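Local coordinates for spore germination protein B3 (Bacillus subtilis subsp. subtilis, PDB 3N54), which takes part in the spore's germination response to a mixture of L-asparagine, glucose, fructose and potassium ions, as a lipoprotein component of a germinant receptor, at residues Y158-L166 with T301-H309; E79-D88 with G188-L196. All blocks are in the same frame, centred on the assembly; numbering follows the deposited sequence.

Overall arrangement
From the N terminus, the chain first passes through E79-D88, the helical half of interaction 2. Before that contact is completed it runs through Y158-L166, which opens interaction 1. G188-L196 then closes the loop of interaction 2, and only much later does T301-H309 close that of interaction 1, so the two loops cross. Both contacts reach the same five-stranded mixed sheet. Interaction 2 lays helix 79-84 against its edge strand 191-196, while interaction 1 joins the start of its middle strand 165-172 to the segment leading into helix 306-313. The contacts meet where S159 OG lies 2.9 Å from N190 ND2, with the Y165 hydroxyl packing against V87 and N190.

Interaction 1. Residues Y158-L166 with T301-H309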
loop_
_atom_site.group_PDB
_atom_site.type_symbol
_atom_site.label_atom_id
_atom_site.label_comp_id
_atom_site.label_asym_id
_atom_site.label_seq_id
_atom_site.Cartn_x
_atom_site.Cartn_y
_atom_site.Cartn_z
ATOM N N TYR A 158 -3.455 -2.381 11.399
ATOM C CA TYR A 158 -4.101 -1.184 10.857
ATOM C C TYR A 158 -5.582 -1.436 10.557
ATOM O O TYR A 158 -6.438 -0.647 10.935
ATOM C CB TYR A 158 -3.421 -0.682 9.577
ATOM C CG TYR A 158 -1.998 -0.179 9.711
ATOM C CD1 TYR A 158 -1.154 -0.167 8.604
ATOM C CD2 TYR A 158 -1.489 0.274 10.930
ATOM C CE1 TYR A 158 0.152 0.305 8.693
ATOM C CE2 TYR A 158 -0.181 0.740 11.031
ATOM C CZ TYR A 158 0.632 0.754 9.905
ATOM O OH TYR A 158 1.923 1.217 9.994
ATOM N N SER A 159 -5.862 -2.530 9.860
ATOM C CA SER A 159 -7.230 -2.923 9.533
ATOM C C SER A 159 -8.098 -3.075 10.778
ATOM O O SER A 159 -9.192 -2.508 10.870
ATOM C CB SER A 159 -7.219 -4.263 8.808
ATOM O OG SER A 159 -6.466 -4.180 7.611
ATOM N N GLN A 160 -7.584 -3.822 11.743
ATOM C CA GLN A 160 -8.337 -4.152 12.942
ATOM C C GLN A 160 -8.630 -2.939 13.813
ATOM O O GLN A 160 -9.599 -2.947 14.573
ATOM C CB GLN A 160 -7.589 -5.216 13.758
ATOM C CG GLN A 160 -7.427 -6.525 13.018
ATOM C CD GLN A 160 -6.543 -7.518 13.750
ATOM O OE1 GLN A 160 -5.495 -7.920 13.249
ATOM N NE2 GLN A 160 -6.958 -7.913 14.934
ATOM N N ASN A 161 -7.802 -1.904 13.706
ATOM C CA ASN A 161 -7.941 -0.728 14.554
ATOM C C ASN A 161 -8.562 0.477 13.850
ATOM O O ASN A 161 -8.617 1.568 14.417
ATOM C CB ASN A 161 -6.589 -0.373 15.185
ATOM C CG ASN A 161 -6.125 -1.418 16.203
ATOM O OD1 ASN A 161 -5.680 -1.074 17.294
ATOM N ND2 ASN A 161 -6.244 -2.690 15.853
ATOM N N GLY A 162 -9.052 0.276 12.629
ATOM C CA GLY A 162 -9.766 1.327 11.908
ATOM C C GLY A 162 -8.911 2.418 11.284
ATOM O O GLY A 162 -9.335 3.568 11.207
ATOM N N TYR A 163 -7.713 2.064 10.830
ATOM C CA TYR A 163 -6.828 3.027 10.179
ATOM C C TYR A 163 -6.843 2.878 8.678
ATOM O O TYR A 163 -6.910 1.762 8.165
ATOM C CB TYR A 163 -5.386 2.860 10.650
ATOM C CG TYR A 163 -5.129 3.415 12.021
ATOM C CD1 TYR A 163 -4.800 4.757 12.199
ATOM C CD2 TYR A 163 -5.222 2.609 13.140
ATOM C CE1 TYR A 163 -4.567 5.273 13.462
ATOM C CE2 TYR A 163 -4.990 3.112 14.396
ATOM C CZ TYR A 163 -4.662 4.444 14.555
ATOM O OH TYR A 163 -4.429 4.938 15.812
ATOM N N SER A 164 -6.815 4.015 7.986
ATOM C CA SER A 164 -6.528 4.045 6.566
ATOM C C SER A 164 -5.009 4.027 6.467
ATOM O O SER A 164 -4.318 4.501 7.367
ATOM C CB SER A 164 -7.096 5.291 5.895
ATOM O OG SER A 164 -8.511 5.258 5.838
ATOM N N TYR A 165 -4.480 3.477 5.384
ATOM C CA TYR A 165 -3.031 3.374 5.227
ATOM C C TYR A 165 -2.623 3.166 3.778
ATOM O O TYR A 165 -3.462 2.908 2.908
ATOM C CB TYR A 165 -2.480 2.227 6.088
ATOM C CG TYR A 165 -3.082 0.879 5.780
ATOM C CD1 TYR A 165 -4.276 0.484 6.368
ATOM C CD2 TYR A 165 -2.459 -0.002 4.901
ATOM C CE1 TYR A 165 -4.836 -0.755 6.091
ATOM C CE2 TYR A 165 -3.013 -1.243 4.612
ATOM C CZ TYR A 165 -4.199 -1.613 5.212
ATOM O OH TYR A 165 -4.757 -2.842 4.935
ATOM N N LEU A 166 -1.323 3.291 3.532
ATOM C CA LEU A 166 -0.774 3.102 2.209
ATOM C C LEU A 166 -0.088 1.742 2.106
ATOM O O LEU A 166 0.411 1.204 3.086
ATOM C CB LEU A 166 0.217 4.217 1.876
ATOM C CG LEU A 166 -0.307 5.659 1.854
ATOM C CD1 LEU A 166 0.838 6.644 1.605
ATOM C CD2 LEU A 166 -1.415 5.849 0.819
ATOM N N THR A 301 -9.777 10.485 2.776
ATOM C CA THR A 301 -9.233 9.747 3.908
ATOM C C THR A 301 -7.780 10.127 4.186
ATOM O O THR A 301 -7.067 10.612 3.304
ATOM C CB THR A 301 -9.370 8.222 3.719
ATOM O OG1 THR A 301 -9.325 7.585 5.002
ATOM C CG2 THR A 301 -8.272 7.662 2.807
ATOM N N ASP A 302 -7.382 9.920 5.437
ATOM C CA ASP A 302 -6.043 10.201 5.932
ATOM C C ASP A 302 -5.322 8.863 6.086
ATOM O O ASP A 302 -5.547 8.155 7.072
ATOM C CB ASP A 302 -6.139 10.956 7.270
ATOM C CG ASP A 302 -4.875 10.839 8.135
ATOM O OD1 ASP A 302 -3.774 10.582 7.600
ATOM O OD2 ASP A 302 -4.995 11.013 9.374
ATOM N N PRO A 303 -4.470 8.499 5.104
ATOM C CA PRO A 303 -3.749 7.235 5.153
ATOM C C PRO A 303 -2.322 7.376 5.686
ATOM O O PRO A 303 -1.500 6.481 5.476
ATOM C CB PRO A 303 -3.707 6.828 3.681
ATOM C CG PRO A 303 -3.601 8.153 2.940
ATOM C CD PRO A 303 -4.169 9.223 3.852
ATOM N N VAL A 304 -2.028 8.479 6.368
ATOM C CA VAL A 304 -0.670 8.741 6.847
ATOM C C VAL A 304 -0.623 9.061 8.343
ATOM O O VAL A 304 0.326 9.679 8.830
ATOM C CB VAL A 304 -0.002 9.869 6.023
ATOM C CG1 VAL A 304 0.310 9.366 4.625
ATOM C CG2 VAL A 304 -0.886 11.100 5.978
ATOM N N PHE A 305 -1.651 8.619 9.062
ATOM C CA PHE A 305 -1.701 8.699 10.520
ATOM C C PHE A 305 -1.580 10.125 11.086
ATOM O O PHE A 305 -1.038 10.317 12.180
ATOM C CB PHE A 305 -0.629 7.765 11.102
ATOM C CG PHE A 305 -0.697 6.365 10.545
ATOM C CD1 PHE A 305 0.049 6.005 9.432
ATOM C CD2 PHE A 305 -1.542 5.422 11.109
ATOM C CE1 PHE A 305 -0.034 4.731 8.904
ATOM C CE2 PHE A 305 -1.629 4.146 10.589
ATOM C CZ PHE A 305 -0.875 3.799 9.485
ATOM N N LEU A 306 -2.091 11.115 10.355
ATOM C CA LEU A 306 -2.143 12.490 10.872
ATOM C C LEU A 306 -2.987 12.520 12.144
ATOM O O LEU A 306 -2.721 13.302 13.053
ATOM C CB LEU A 306 -2.714 13.489 9.853
ATOM C CG LEU A 306 -1.808 14.180 8.824
ATOM C CD1 LEU A 306 -0.582 14.820 9.478
ATOM C CD2 LEU A 306 -1.376 13.225 7.757
ATOM N N SER A 307 -4.011 11.669 12.186
ATOM C CA SER A 307 -4.868 11.511 13.361
ATOM C C SER A 307 -4.082 11.332 14.660
ATOM O O SER A 307 -4.461 11.865 15.700
ATOM C CB SER A 307 -5.780 10.299 13.178
ATOM O OG SER A 307 -5.019 9.145 12.880
ATOM N N ASP A 308 -2.993 10.573 14.596
ATOM C CA ASP A 308 -2.188 10.289 15.785
ATOM C C ASP A 308 -1.584 11.540 16.421
ATOM O O ASP A 308 -1.405 11.590 17.637
ATOM C CB ASP A 308 -1.076 9.284 15.458
ATOM C CG ASP A 308 -1.610 7.881 15.227
ATOM O OD1 ASP A 308 -2.733 7.577 15.689
ATOM O OD2 ASP A 308 -0.895 7.074 14.594
ATOM N N HIS A 309 -1.285 12.547 15.610
ATOM C CA HIS A 309 -0.686 13.778 16.127
ATOM C C HIS A 309 -1.672 14.611 16.946
ATOM O O HIS A 309 -1.271 15.239 17.927
ATOM C CB HIS A 309 -0.071 14.596 14.990
ATOM C CG HIS A 309 1.109 13.927 14.362
ATOM N ND1 HIS A 309 2.387 14.049 14.865
ATOM C CD2 HIS A 309 1.202 13.097 13.296
ATOM C CE1 HIS A 309 3.219 13.338 14.124
ATOM N NE2 HIS A 309 2.525 12.751 13.165
HETATM O O HOH W 1 -3.853 6.897 8.713
HETATM O O HOH W 2 0.629 4.809 5.479
#
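F305 pushes the end of its ring over one face of Y158, CZ coming 3.4 Å from Y158 CZ near the rim, with the two ring planes 50° apart. Next to this, through CD2 and CE2, F305 meets Y163 obliquely, CD2 lying 3.5 Å from Y163 CD1, so the three rings form an aromatic cluster. F305 gets there with CG opposite its own carbonyl carbon (chi1 -51°), on a backbone turned to positive phi. With an alanine in place of Y158, the end of the F305 ring would probably lose the face it rests on, and R154 the hydroxyl it now hydrogen-bonds.

The tightly packed part lies beside this cluster, at S164-L166 and T301-P303, whose residues are buried. S164 OG donates to T301 OG1 at 2.6 Å, and each hydroxyl has a further partner, R187 N for S164 and D326 for T301. P303 brings its CB to 3.8 Å from L166 CD2, while P303 O meets the CA of Y165 in a CA-H...O contact. One water bridges S164 O, D302 O and F305 N; a second links L166 N to P303 O. D302 shapes the turn from within: OD1 takes V304 N at 3.0 Å in an Asx turn, and OD2 receives both S307 N and W325 NE1.

The looser side is partly exposed. There Y163 OH donates to the syn lone pair of D308 OD1 at 3.1 Å, ring and carboxylate 66° apart, and D308 OD1 also makes a long, weak ion pair with R311.

Around the contact, strand 177-186 packs on S164, Y165 and L166, helix 198-208 touches V304, and helix 325-331 closes against D302 and S307, so the turn before helix 306-313 is wedged between the sheet and these helices.

Interaction 2. Residues E79-D88 with G188-L196; sequences EKLMRNQNVD and GSNKLVGFL. With SO4 (sulfate ion), chain H.
R83 spreads its guanidinium over L192, whose CD2 sits above the centre of the flat group, 3.8 Å from R83 CZ. NE and NH1 grip E79 OE2 side-on, NE at 2.9 Å on the anti lone pair, in a salt bridge along the same helix; NH1 and NH2 also donate to O2 and O4 of a sulfate, probably from the crystallisation liquor, and NH2 shares a water with L192 O. The E79 carboxylate lies at the edge of the F195 ring, CD being 3.6 Å from F195 CE2.

Helix 79-84 crosses strand 191-196 at 104°, with L192 pointing toward the helix at their crossing. L192 CB packs on M82 CB, and CD1 is pressed tightly on M82 CE. L192 N donates to M82 O at 2.8 Å, from above the carbonyl plane.

Farther on, N190 reaches the start of helix 87-94. Its ND2 donates to OD1 of N86, the N-cap residue, at 2.9 Å with the two amides almost perpendicular, while its carbonyl accepts V87 N at 3.2 Å. N86 has CG anti to the backbone N (chi1 -177°), which also lets OD1 cap Q89 N. K191 stretches alongside the end of helix 79-84, its NZ making a weak bond to N84 O and holding two waters.

The chemistry is thus sorted by helix end: a lysine near the last carbonyls of one helix, where its charge would probably be favourable, amides at the start of the next, and, one residue past the lysine, a leucine against the face of a paired arginine.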
loop_
_atom_site.group_PDB
_atom_site.type_symbol
_atom_site.label_atom_id
_atom_site.label_comp_id
_atom_site.label_asym_id
_atom_site.label_seq_id
_atom_site.Cartn_x
_atom_site.Cartn_y
_atom_site.Cartn_z
ATOM N N GLU A 79 -5.589 -5.345 -8.287
ATOM C CA GLU A 79 -6.358 -4.113 -8.133
ATOM C C GLU A 79 -7.849 -4.356 -7.967
ATOM O O GLU A 79 -8.466 -3.820 -7.051
ATOM C CB GLU A 79 -6.114 -3.183 -9.326
ATOM C CG GLU A 79 -6.895 -1.878 -9.256
ATOM C CD GLU A 79 -6.530 -0.895 -10.354
ATOM O OE1 GLU A 79 -5.578 -1.161 -11.115
ATOM O OE2 GLU A 79 -7.205 0.151 -10.450
ATOM N N LYS A 80 -8.426 -5.154 -8.851
ATOM C CA LYS A 80 -9.859 -5.415 -8.792
ATOM C C LYS A 80 -10.250 -6.059 -7.452
ATOM O O LYS A 80 -11.283 -5.725 -6.872
ATOM C CB LYS A 80 -10.297 -6.282 -9.974
ATOM C CG LYS A 80 -11.783 -6.567 -9.977
ATOM C CD LYS A 80 -12.223 -7.265 -11.239
ATOM C CE LYS A 80 -13.694 -7.636 -11.148
ATOM N NZ LYS A 80 -14.264 -7.977 -12.474
ATOM N N LEU A 81 -9.414 -6.959 -6.951
ATOM C CA LEU A 81 -9.675 -7.589 -5.661
ATOM C C LEU A 81 -9.669 -6.567 -4.525
ATOM O O LEU A 81 -10.596 -6.539 -3.715
ATOM C CB LEU A 81 -8.674 -8.712 -5.395
ATOM C CG LEU A 81 -8.832 -9.406 -4.032
ATOM C CD1 LEU A 81 -8.626 -10.901 -4.145
ATOM C CD2 LEU A 81 -7.889 -8.790 -3.004
ATOM N N MET A 82 -8.638 -5.727 -4.474
ATOM C CA MET A 82 -8.526 -4.716 -3.421
ATOM C C MET A 82 -9.658 -3.685 -3.475
ATOM O O MET A 82 -10.081 -3.172 -2.436
ATOM C CB MET A 82 -7.182 -3.982 -3.509
ATOM C CG MET A 82 -5.973 -4.832 -3.201
ATOM S SD MET A 82 -4.457 -3.859 -3.137
ATOM C CE MET A 82 -4.317 -3.359 -4.853
ATOM N N ARG A 83 -10.116 -3.355 -4.682
ATOM C CA ARG A 83 -11.190 -2.378 -4.846
ATOM C C ARG A 83 -12.547 -2.941 -4.423
ATOM O O ARG A 83 -13.393 -2.198 -3.937
ATOM C CB ARG A 83 -11.275 -1.857 -6.296
ATOM C CG ARG A 83 -10.175 -0.871 -6.682
ATOM C CD ARG A 83 -10.402 -0.305 -8.082
ATOM N NE ARG A 83 -9.312 0.551 -8.551
ATOM C CZ ARG A 83 -9.180 1.848 -8.279
ATOM N NH1 ARG A 83 -8.146 2.514 -8.772
ATOM N NH2 ARG A 83 -10.061 2.488 -7.523
ATOM N N ASN A 84 -12.749 -4.243 -4.595
ATOM C CA ASN A 84 -14.051 -4.861 -4.307
ATOM C C ASN A 84 -14.169 -5.617 -2.980
ATOM O O ASN A 84 -15.282 -5.904 -2.546
ATOM C CB ASN A 84 -14.428 -5.807 -5.443
ATOM C CG ASN A 84 -14.572 -5.096 -6.763
ATOM O OD1 ASN A 84 -14.171 -5.614 -7.800
ATOM N ND2 ASN A 84 -15.137 -3.895 -6.737
ATOM N N GLN A 85 -13.050 -5.923 -2.327
ATOM C CA GLN A 85 -13.088 -6.762 -1.119
ATOM C C GLN A 85 -12.235 -6.250 0.023
ATOM O O GLN A 85 -11.138 -5.727 -0.194
ATOM C CB GLN A 85 -12.604 -8.168 -1.454
ATOM C CG GLN A 85 -13.306 -8.828 -2.622
ATOM C CD GLN A 85 -14.805 -8.977 -2.411
ATOM O OE1 GLN A 85 -15.295 -8.989 -1.276
ATOM N NE2 GLN A 85 -15.540 -9.092 -3.511
ATOM N N ASN A 86 -12.757 -6.414 1.236
ATOM C CA ASN A 86 -12.018 -6.161 2.459
ATOM C C ASN A 86 -10.767 -7.035 2.418
ATOM O O ASN A 86 -10.866 -8.264 2.400
ATOM C CB ASN A 86 -12.890 -6.499 3.673
ATOM C CG ASN A 86 -12.214 -6.186 4.994
ATOM O OD1 ASN A 86 -11.040 -6.500 5.201
ATOM N ND2 ASN A 86 -12.958 -5.572 5.906
ATOM N N VAL A 87 -9.595 -6.406 2.376
ATOM C CA VAL A 87 -8.343 -7.149 2.182
ATOM C C VAL A 87 -8.006 -8.050 3.373
ATOM O O VAL A 87 -7.484 -9.143 3.187
ATOM C CB VAL A 87 -7.149 -6.215 1.827
ATOM C CG1 VAL A 87 -7.465 -5.435 0.541
ATOM C CG2 VAL A 87 -6.808 -5.266 2.968
ATOM N N ASP A 88 -8.316 -7.595 4.580
ATOM C CA ASP A 88 -8.099 -8.400 5.775
ATOM C C ASP A 88 -8.959 -9.667 5.741
ATOM O O ASP A 88 -8.482 -10.753 6.036
ATOM C CB ASP A 88 -8.403 -7.598 7.033
ATOM C CG ASP A 88 -8.003 -8.329 8.291
ATOM O OD1 ASP A 88 -6.808 -8.269 8.645
ATOM O OD2 ASP A 88 -8.880 -8.953 8.935
ATOM N N GLY A 188 -12.416 1.007 7.807
ATOM C CA GLY A 188 -13.751 0.424 7.815
ATOM C C GLY A 188 -13.895 -0.623 6.727
ATOM O O GLY A 188 -13.897 -1.823 7.008
ATOM N N SER A 189 -14.007 -0.164 5.481
ATOM C CA SER A 189 -14.166 -1.064 4.343
ATOM C C SER A 189 -12.920 -1.909 4.115
ATOM O O SER A 189 -13.005 -3.053 3.671
ATOM C CB SER A 189 -14.453 -0.268 3.078
ATOM O OG SER A 189 -13.319 0.504 2.715
ATOM N N ASN A 190 -11.759 -1.327 4.398
ATOM C CA ASN A 190 -10.493 -1.999 4.182
ATOM C C ASN A 190 -10.300 -2.272 2.678
ATOM O O ASN A 190 -9.673 -3.258 2.288
ATOM C CB ASN A 190 -10.472 -3.290 5.004
ATOM C CG ASN A 190 -9.169 -3.526 5.718
ATOM O OD1 ASN A 190 -8.265 -2.703 5.714
ATOM N ND2 ASN A 190 -9.080 -4.668 6.358
ATOM N N LYS A 191 -10.855 -1.387 1.849
ATOM C CA LYS A 191 -10.777 -1.490 0.397
ATOM C C LYS A 191 -9.866 -0.420 -0.173
ATOM O O LYS A 191 -9.695 0.656 0.422
ATOM C CB LYS A 191 -12.164 -1.337 -0.230
ATOM C CG LYS A 191 -13.110 -2.461 0.103
ATOM C CD LYS A 191 -14.475 -2.254 -0.533
ATOM C CE LYS A 191 -15.415 -3.396 -0.183
ATOM N NZ LYS A 191 -16.727 -3.268 -0.864
ATOM N N LEU A 192 -9.286 -0.708 -1.334
ATOM C CA LEU A 192 -8.438 0.262 -2.010
ATOM C C LEU A 192 -9.351 1.265 -2.715
ATOM O O LEU A 192 -10.231 0.871 -3.485
ATOM C CB LEU A 192 -7.474 -0.424 -2.985
ATOM C CG LEU A 192 -6.556 0.488 -3.820
ATOM C CD1 LEU A 192 -5.208 -0.183 -4.115
ATOM C CD2 LEU A 192 -7.240 0.949 -5.125
ATOM N N VAL A 193 -9.155 2.553 -2.431
ATOM C CA VAL A 193 -9.997 3.614 -3.007
ATOM C C VAL A 193 -9.264 4.435 -4.066
ATOM O O VAL A 193 -9.876 5.261 -4.743
ATOM C CB VAL A 193 -10.561 4.552 -1.919
ATOM C CG1 VAL A 193 -11.508 3.782 -0.988
ATOM C CG2 VAL A 193 -9.439 5.217 -1.134
ATOM N N GLY A 194 -7.965 4.203 -4.218
ATOM C CA GLY A 194 -7.188 4.864 -5.265
ATOM C C GLY A 194 -5.702 4.595 -5.134
ATOM O O GLY A 194 -5.274 3.902 -4.211
ATOM N N PHE A 195 -4.929 5.148 -6.066
ATOM C CA PHE A 195 -3.470 5.066 -6.049
ATOM C C PHE A 195 -2.841 6.457 -6.059
ATOM O O PHE A 195 -3.389 7.399 -6.616
ATOM C CB PHE A 195 -2.935 4.347 -7.289
ATOM C CG PHE A 195 -3.225 2.878 -7.335
ATOM C CD1 PHE A 195 -2.343 1.967 -6.772
ATOM C CD2 PHE A 195 -4.357 2.402 -7.975
ATOM C CE1 PHE A 195 -2.594 0.607 -6.836
ATOM C CE2 PHE A 195 -4.616 1.048 -8.036
ATOM C CZ PHE A 195 -3.734 0.148 -7.470
ATOM N N LEU A 196 -1.674 6.560 -5.439
ATOM C CA LEU A 196 -0.839 7.732 -5.540
ATOM C C LEU A 196 0.312 7.333 -6.458
ATOM O O LEU A 196 0.748 6.180 -6.444
ATOM C CB LEU A 196 -0.318 8.161 -4.166
ATOM C CG LEU A 196 -1.339 8.717 -3.161
ATOM C CD1 LEU A 196 -0.648 9.135 -1.869
ATOM C CD2 LEU A 196 -2.113 9.885 -3.747
HETATM S S SO4 H . -9.217 6.031 -8.907
HETATM O O1 SO4 H . -9.980 5.686 -10.111
HETATM O O2 SO4 H . -7.802 5.657 -9.062
HETATM O O3 SO4 H . -9.249 7.474 -8.668
HETATM O O4 SO4 H . -9.808 5.379 -7.740
HETATM O O HOH W 3 -12.182 1.692 -6.008
HETATM O O HOH W 4 -16.701 -2.440 -3.628
HETATM O O HOH W 5 -17.982 -5.796 -0.463
#